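Local coordinates for esterase E25 (Uncultured bacterium, PDB 4Q05), which probably hydrolyses carboxylic ester bonds, as a dimer-forming esterase of the GTSAG motif subfamily of the bacterial hormone-sensitive lipase family, at residues E152-V164 and L339-N352. Sequence-based numbering, arbitrary orientation. Where two conformers were deposited one is given.
Sequences EAIVIATLAKVRV and LTAPETQHAFAELN
In this alpha/beta-hydrolase fold, the helix between the parallel strands 132-136 and 164-168 packs against the C-terminal helix, with Phe348 as a knob in the hole formed by Val155, Ile156, Leu159 and Ala160. The axes of helices 152-160 and 342-352 approach to 8.6 Å and cross at -70°, and the contact extends from Leu339 and Val155 to Ala160 and Asn352. Phe348 has CG anti to its carbonyl carbon (chi1 -69°), which directs the ring between the side chains of the opposing helix. Val155 CG1 lies over one face, 3.9 Å from the Phe348 ring centroid and 26° off the normal; this is a CH-pi contact, displaced toward the rim at CE2. Ile156 CG1 comes in obliquely to Phe348 CE1 at 3.7 Å. The tightest apolar approach is at the ring's root, where Leu159 CB meets Phe348 CB at 3.4 Å. An alanine in place of Phe348 would probably leave Val155 CG1 without its aromatic partner and open a gap between the two helices. Before the C-terminal helix, Leu339 extends the apolar seam: its CD2 lies 3.6 Å from Val155 CG2, while its CD1 meets Leu159 CD1. The same Leu159 methyl reaches Thr344 CG2 at 3.7 Å, an apolar use of the threonine whose OG1 is hydrogen-bonded to the carbonyl of Tyr335. On the other flank, Leu351 CD2 spans Ile156 CG2 and Ala160 CB. Helix 91-102 adds Leu102 beside Leu339 and Thr158, whereas Glu350 on the C-terminal helix forms a salt bridge with Arg316 of the second subunit. Within helix 152-160, Thr158 OG1 donates to Ile154 O at 2.6 Å, tilted out of the carbonyl plane, while Thr158 N reaches that oxygen from the opposite face.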
ATOM      1  N   GLU A 152      17.489  13.808  -0.951  1.00 29.32           N
ATOM      2  CA  GLU A 152      17.063  12.451  -0.623  1.00 27.67           C
ATOM      3  C   GLU A 152      18.256  11.526  -0.342  1.00 28.10           C
ATOM      4  O   GLU A 152      18.159  10.606   0.474  1.00 28.25           O
ATOM      5  CB  GLU A 152      16.173  11.870  -1.720  1.00 25.33           C
ATOM      6  CG  GLU A 152      15.701  10.454  -1.436  1.00 28.70           C
ATOM      7  CD  GLU A 152      14.841   9.886  -2.557  1.00 35.53           C
ATOM      8  OE1 GLU A 152      15.111  10.177  -3.747  1.00 29.79           O
ATOM      9  OE2 GLU A 152      13.896   9.140  -2.245  1.00 30.79           O
ATOM     10  N   ALA A 153      19.370  11.767  -1.031  1.00 24.45           N
ATOM     11  CA  ALA A 153      20.590  10.995  -0.827  1.00 26.06           C
ATOM     12  C   ALA A 153      21.103  11.190   0.588  1.00 20.47           C
ATOM     13  O   ALA A 153      21.594  10.263   1.226  1.00 29.94           O
ATOM     14  CB  ALA A 153      21.659  11.436  -1.814  1.00 23.39           C
ATOM     15  N   ILE A 154      21.024  12.421   1.060  1.00 28.06           N
ATOM     16  CA  ILE A 154      21.445  12.735   2.421  1.00 29.63           C
ATOM     17  C   ILE A 154      20.564  11.983   3.426  1.00 31.58           C
ATOM     18  O   ILE A 154      21.062  11.418   4.407  1.00 25.96           O
ATOM     19  CB  ILE A 154      21.372  14.244   2.659  1.00 29.98           C
ATOM     20  CG1 ILE A 154      22.429  14.957   1.805  1.00 26.59           C
ATOM     21  CG2 ILE A 154      21.542  14.578   4.145  1.00 30.17           C
ATOM     22  CD1 ILE A 154      22.162  16.448   1.644  1.00 31.94           C
ATOM     23  N   VAL A 155      19.259  11.956   3.163  1.00 27.50           N
ATOM     24  CA  VAL A 155      18.327  11.260   4.047  1.00 30.96           C
ATOM     25  C   VAL A 155      18.606   9.766   4.065  1.00 30.99           C
ATOM     26  O   VAL A 155      18.677   9.143   5.127  1.00 29.61           O
ATOM     27  CB  VAL A 155      16.863  11.454   3.615  1.00 31.28           C
ATOM     28  CG1 VAL A 155      15.970  10.537   4.425  1.00 27.49           C
ATOM     29  CG2 VAL A 155      16.441  12.903   3.764  1.00 28.09           C
ATOM     30  N   ILE A 156      18.755   9.183   2.882  1.00 25.70           N
ATOM     31  CA  ILE A 156      19.077   7.780   2.797  1.00 23.60           C
ATOM     32  C   ILE A 156      20.395   7.494   3.520  1.00 27.22           C
ATOM     33  O   ILE A 156      20.496   6.559   4.320  1.00 27.08           O
ATOM     34  CB  ILE A 156      19.173   7.337   1.318  1.00 29.36           C
ATOM     35  CG1 ILE A 156      17.793   7.421   0.649  1.00 26.35           C
ATOM     36  CG2 ILE A 156      19.739   5.943   1.220  1.00 24.10           C
ATOM     37  CD1 ILE A 156      17.829   7.215  -0.879  1.00 27.40           C
ATOM     38  N   ALA A 157      21.412   8.294   3.230  1.00 29.17           N
ATOM     39  CA  ALA A 157      22.725   8.054   3.832  1.00 33.64           C
ATOM     40  C   ALA A 157      22.646   8.028   5.364  1.00 27.67           C
ATOM     41  O   ALA A 157      23.070   7.056   5.984  1.00 28.91           O
ATOM     42  CB  ALA A 157      23.736   9.083   3.359  1.00 27.93           C
ATOM     43  N   THR A 158      22.090   9.078   5.967  1.00 31.49           N
ATOM     44  CA  THR A 158      22.061   9.159   7.429  1.00 33.34           C
ATOM     45  C   THR A 158      21.195   8.107   8.066  1.00 33.55           C
ATOM     46  O   THR A 158      21.603   7.478   9.035  1.00 30.25           O
ATOM     47  CB  THR A 158      21.531  10.498   7.974  1.00 38.89           C
ATOM     48  OG1 THR A 158      20.723  11.157   6.994  1.00 45.86           O
ATOM     49  CG2 THR A 158      22.654  11.369   8.393  1.00 36.93           C
ATOM     50  N   LEU A 159      19.989   7.932   7.541  1.00 31.82           N
ATOM     51  CA  LEU A 159      19.026   7.062   8.203  1.00 25.90           C
ATOM     52  C   LEU A 159      19.212   5.604   7.851  1.00 31.94           C
ATOM     53  O   LEU A 159      19.025   4.744   8.700  1.00 35.12           O
ATOM     54  CB  LEU A 159      17.599   7.512   7.904  1.00 29.66           C
ATOM     55  CG  LEU A 159      17.320   8.912   8.448  1.00 33.74           C
ATOM     56  CD1 LEU A 159      15.850   9.262   8.345  1.00 26.90           C
ATOM     57  CD2 LEU A 159      17.788   8.993   9.883  1.00 32.70           C
ATOM     58  N   ALA A 160      19.566   5.302   6.602  1.00 25.60           N
ATOM     59  CA  ALA A 160      19.841   3.917   6.270  1.00 24.14           C
ATOM     60  C   ALA A 160      21.280   3.533   6.639  1.00 29.60           C
ATOM     61  O   ALA A 160      21.657   2.371   6.539  1.00 29.47           O
ATOM     62  CB  ALA A 160      19.552   3.627   4.795  1.00 26.35           C
ATOM     63  N   LYS A 161      22.065   4.520   7.071  1.00 30.43           N
ATOM     64  CA  LYS A 161      23.433   4.290   7.541  1.00 31.16           C
ATOM     65  C   LYS A 161      24.300   3.594   6.503  1.00 30.60           C
ATOM     66  O   LYS A 161      24.870   2.528   6.748  1.00 31.59           O
ATOM     67  CB  LYS A 161      23.415   3.491   8.837  1.00 32.84           C
ATOM     68  CG  LYS A 161      22.603   4.169   9.939  1.00 34.33           C
ATOM     69  CD  LYS A 161      22.558   3.304  11.192  1.00 39.54           C
ATOM     70  CE  LYS A 161      21.671   3.934  12.266  1.00 49.73           C
ATOM     71  NZ  LYS A 161      21.522   3.028  13.446  1.00 60.16           N
ATOM     72  N   VAL A 162      24.392   4.209   5.335  1.00 28.08           N
ATOM     73  CA  VAL A 162      25.096   3.612   4.220  1.00 26.58           C
ATOM     74  C   VAL A 162      25.665   4.763   3.409  1.00 26.77           C
ATOM     75  O   VAL A 162      25.079   5.841   3.377  1.00 25.46           O
ATOM     76  CB  VAL A 162      24.129   2.795   3.347  1.00 28.77           C
ATOM     77  CG1 VAL A 162      23.109   3.729   2.678  1.00 28.81           C
ATOM     78  CG2 VAL A 162      24.887   1.989   2.308  1.00 26.39           C
ATOM     79  N   ARG A 163      26.821   4.557   2.785  1.00 28.36           N
ATOM     80  CA  ARG A 163      27.353   5.560   1.874  1.00 25.12           C
ATOM     81  C   ARG A 163      26.479   5.607   0.646  1.00 21.48           C
ATOM     82  O   ARG A 163      26.042   4.575   0.151  1.00 26.34           O
ATOM     83  CB  ARG A 163      28.780   5.218   1.444  1.00 31.16           C
ATOM     84  CG  ARG A 163      29.789   5.286   2.568  1.00 30.27           C
ATOM     85  CD  ARG A 163      31.197   5.000   2.055  1.00 44.97           C
ATOM     86  NE  ARG A 163      32.147   4.973   3.157  1.00 41.31           N
ATOM     87  CZ  ARG A 163      32.372   3.905   3.917  1.00 44.29           C
ATOM     88  NH1 ARG A 163      31.729   2.763   3.680  1.00 38.33           N
ATOM     89  NH2 ARG A 163      33.248   3.980   4.906  1.00 50.08           N
ATOM     90  N   VAL A 164      26.252   6.815   0.153  1.00 24.79           N
ATOM     91  CA  VAL A 164      25.473   7.025  -1.040  1.00 24.88           C
ATOM     92  C   VAL A 164      26.316   7.715  -2.100  1.00 26.69           C
ATOM     93  O   VAL A 164      27.109   8.606  -1.806  1.00 23.86           O
ATOM     94  CB  VAL A 164      24.251   7.906  -0.751  1.00 25.20           C
ATOM     95  CG1 VAL A 164      23.484   8.164  -2.030  1.00 24.38           C
ATOM     96  CG2 VAL A 164      23.365   7.237   0.298  1.00 23.21           C
ATOM     97  N   LEU A 339      13.224  14.702   8.631  1.00 26.07           N
ATOM     98  CA  LEU A 339      13.932  13.574   9.213  1.00 25.53           C
ATOM     99  C   LEU A 339      13.399  13.220  10.601  1.00 27.79           C
ATOM    100  O   LEU A 339      13.699  12.148  11.128  1.00 30.32           O
ATOM    101  CB  LEU A 339      15.434  13.854   9.292  1.00 36.14           C
ATOM    102  CG  LEU A 339      16.236  14.074   7.995  1.00 44.33           C
ATOM    103  CD1 LEU A 339      17.064  12.849   7.653  1.00 39.47           C
ATOM    104  CD2 LEU A 339      15.359  14.489   6.816  1.00 42.33           C
ATOM    105  N   THR A 340      12.625  14.117  11.205  1.00 27.23           N
ATOM    106  CA  THR A 340      12.057  13.821  12.526  1.00 33.22           C
ATOM    107  C   THR A 340      10.719  13.072  12.470  1.00 29.91           C
ATOM    108  O   THR A 340      10.205  12.660  13.500  1.00 29.98           O
ATOM    109  CB  THR A 340      11.820  15.086  13.357  1.00 30.87           C
ATOM    110  OG1 THR A 340      10.730  15.825  12.789  1.00 26.96           O
ATOM    111  CG2 THR A 340      13.093  15.971  13.421  1.00 34.21           C
ATOM    112  N   ALA A 341      10.126  12.928  11.291  1.00 31.25           N
ATOM    113  CA  ALA A 341       8.847  12.230  11.206  1.00 25.49           C
ATOM    114  C   ALA A 341       9.035  10.767  11.596  1.00 23.73           C
ATOM    115  O   ALA A 341       9.926  10.093  11.081  1.00 23.98           O
ATOM    116  CB  ALA A 341       8.263  12.337   9.805  1.00 25.94           C
ATOM    117  N   PRO A 342       8.217  10.272  12.528  1.00 24.93           N
ATOM    118  CA  PRO A 342       8.319   8.828  12.765  1.00 24.88           C
ATOM    119  C   PRO A 342       8.193   8.008  11.483  1.00 24.95           C
ATOM    120  O   PRO A 342       8.830   6.971  11.401  1.00 26.33           O
ATOM    121  CB  PRO A 342       7.161   8.553  13.729  1.00 23.44           C
ATOM    122  CG  PRO A 342       7.118   9.837  14.574  1.00 26.80           C
ATOM    123  CD  PRO A 342       7.441  10.962  13.583  1.00 25.04           C
ATOM    124  N   GLU A 343       7.402   8.459  10.512  1.00 21.88           N
ATOM    125  CA  GLU A 343       7.232   7.720   9.256  1.00 29.75           C
ATOM    126  C   GLU A 343       8.566   7.558   8.545  1.00 27.16           C
ATOM    127  O   GLU A 343       8.910   6.493   8.053  1.00 23.72           O
ATOM    128  CB  GLU A 343       6.260   8.456   8.322  1.00 26.21           C
ATOM    129  CG  GLU A 343       4.797   8.382   8.757  1.00 21.50           C
ATOM    130  CD  GLU A 343       4.418   9.441   9.789  1.00 31.06           C
ATOM    131  OE1 GLU A 343       5.303  10.198  10.247  1.00 28.98           O
ATOM    132  OE2 GLU A 343       3.219   9.521  10.144  1.00 26.16           O
ATOM    133  N   THR A 344       9.303   8.652   8.486  1.00 24.96           N
ATOM    134  CA  THR A 344      10.605   8.690   7.845  1.00 23.55           C
ATOM    135  C   THR A 344      11.625   7.866   8.608  1.00 25.09           C
ATOM    136  O   THR A 344      12.398   7.106   8.019  1.00 27.03           O
ATOM    137  CB  THR A 344      11.073  10.155   7.746  1.00 25.24           C
ATOM    138  OG1 THR A 344      10.145  10.870   6.930  1.00 28.21           O
ATOM    139  CG2 THR A 344      12.465  10.257   7.158  1.00 22.65           C
ATOM    140  N   GLN A 345      11.636   7.994   9.929  1.00 25.42           N
ATOM    141  CA  GLN A 345      12.576   7.221  10.731  0.54 27.60           C
ATOM    142  C   GLN A 345      12.306   5.736  10.563  1.00 26.44           C
ATOM    143  O   GLN A 345      13.229   4.935  10.462  1.00 29.43           O
ATOM    144  CB  GLN A 345      12.476   7.602  12.209  0.54 28.24           C
ATOM    145  CG  GLN A 345      12.886   9.026  12.503  0.54 27.44           C
ATOM    146  CD  GLN A 345      12.711   9.367  13.958  0.54 31.08           C
ATOM    147  OE1 GLN A 345      11.988   8.680  14.685  0.54 37.12           O
ATOM    148  NE2 GLN A 345      13.370  10.427  14.401  0.54 33.74           N
ATOM    149  N   HIS A 346      11.033   5.370  10.527  1.00 27.86           N
ATOM    150  CA  HIS A 346      10.677   3.967  10.362  1.00 26.74           C
ATOM    151  C   HIS A 346      11.061   3.500   8.955  1.00 26.80           C
ATOM    152  O   HIS A 346      11.717   2.466   8.772  1.00 24.92           O
ATOM    153  CB  HIS A 346       9.177   3.789  10.580  1.00 24.72           C
ATOM    154  CG  HIS A 346       8.676   2.425  10.219  1.00 25.17           C
ATOM    155  ND1 HIS A 346       9.282   1.270  10.659  1.00 26.46           N
ATOM    156  CD2 HIS A 346       7.617   2.035   9.471  1.00 19.18           C
ATOM    157  CE1 HIS A 346       8.618   0.222  10.195  1.00 23.46           C
ATOM    158  NE2 HIS A 346       7.606   0.661   9.473  1.00 28.94           N
ATOM    159  N   ALA A 347      10.664   4.285   7.962  1.00 24.68           N
ATOM    160  CA  ALA A 347      10.870   3.893   6.575  1.00 27.26           C
ATOM    161  C   ALA A 347      12.338   3.541   6.321  1.00 28.00           C
ATOM    162  O   ALA A 347      12.662   2.527   5.694  1.00 25.44           O
ATOM    163  CB  ALA A 347      10.436   5.020   5.661  1.00 22.50           C
ATOM    164  N   PHE A 348      13.234   4.380   6.816  1.00 25.93           N
ATOM    165  CA  PHE A 348      14.645   4.191   6.511  1.00 24.98           C
ATOM    166  C   PHE A 348      15.325   3.207   7.450  1.00 26.29           C
ATOM    167  O   PHE A 348      16.311   2.575   7.087  1.00 27.29           O
ATOM    168  CB  PHE A 348      15.341   5.543   6.401  1.00 25.54           C
ATOM    169  CG  PHE A 348      14.906   6.299   5.188  1.00 29.15           C
ATOM    170  CD1 PHE A 348      15.341   5.903   3.932  1.00 27.70           C
ATOM    171  CD2 PHE A 348      13.981   7.321   5.282  1.00 24.30           C
ATOM    172  CE1 PHE A 348      14.902   6.562   2.793  1.00 28.05           C
ATOM    173  CE2 PHE A 348      13.547   7.992   4.150  1.00 31.05           C
ATOM    174  CZ  PHE A 348      14.005   7.607   2.904  1.00 29.82           C
ATOM    175  N   ALA A 349      14.770   3.031   8.643  1.00 27.51           N
ATOM    176  CA  ALA A 349      15.173   1.884   9.447  1.00 27.16           C
ATOM    177  C   ALA A 349      14.815   0.576   8.716  1.00 23.13           C
ATOM    178  O   ALA A 349      15.613  -0.361   8.674  1.00 26.99           O
ATOM    179  CB  ALA A 349      14.534   1.938  10.835  1.00 26.97           C
ATOM    180  N   GLU A 350      13.630   0.527   8.110  1.00 23.94           N
ATOM    181  CA  GLU A 350      13.253  -0.619   7.283  1.00 23.00           C
ATOM    182  C   GLU A 350      14.189  -0.763   6.073  1.00 24.21           C
ATOM    183  O   GLU A 350      14.600  -1.867   5.735  1.00 26.08           O
ATOM    184  CB  GLU A 350      11.800  -0.497   6.812  1.00 25.39           C
ATOM    185  CG  GLU A 350      10.762  -0.576   7.942  1.00 24.50           C
ATOM    186  CD  GLU A 350      10.507  -2.002   8.448  1.00 27.47           C
ATOM    187  OE1 GLU A 350      11.085  -2.972   7.906  1.00 26.19           O
ATOM    188  OE2 GLU A 350       9.714  -2.142   9.400  1.00 30.06           O
ATOM    189  N   LEU A 351      14.530   0.351   5.423  1.00 22.35           N
ATOM    190  CA  LEU A 351      15.440   0.290   4.288  1.00 24.19           C
ATOM    191  C   LEU A 351      16.758  -0.305   4.762  1.00 25.71           C
ATOM    192  O   LEU A 351      17.312  -1.211   4.138  1.00 28.34           O
ATOM    193  CB  LEU A 351      15.675   1.676   3.675  1.00 22.12           C
ATOM    194  CG  LEU A 351      16.627   1.672   2.468  1.00 28.03           C
ATOM    195  CD1 LEU A 351      16.173   0.654   1.428  1.00 26.36           C
ATOM    196  CD2 LEU A 351      16.783   3.060   1.840  1.00 22.64           C
ATOM    197  N   ASN A 352      17.252   0.204   5.882  1.00 26.01           N
ATOM    198  CA  ASN A 352      18.483  -0.313   6.451  1.00 27.13           C
ATOM    199  C   ASN A 352      18.425  -1.818   6.646  1.00 28.00           C
ATOM    200  O   ASN A 352      19.352  -2.536   6.275  1.00 26.60           O
ATOM    201  CB  ASN A 352      18.799   0.372   7.778  1.00 28.95           C
ATOM    202  CG  ASN A 352      19.982  -0.267   8.483  1.00 33.64           C
ATOM    203  OD1 ASN A 352      21.136   0.085   8.234  1.00 36.81           O
ATOM    204  ND2 ASN A 352      19.701  -1.215   9.350  1.00 29.46           N
TER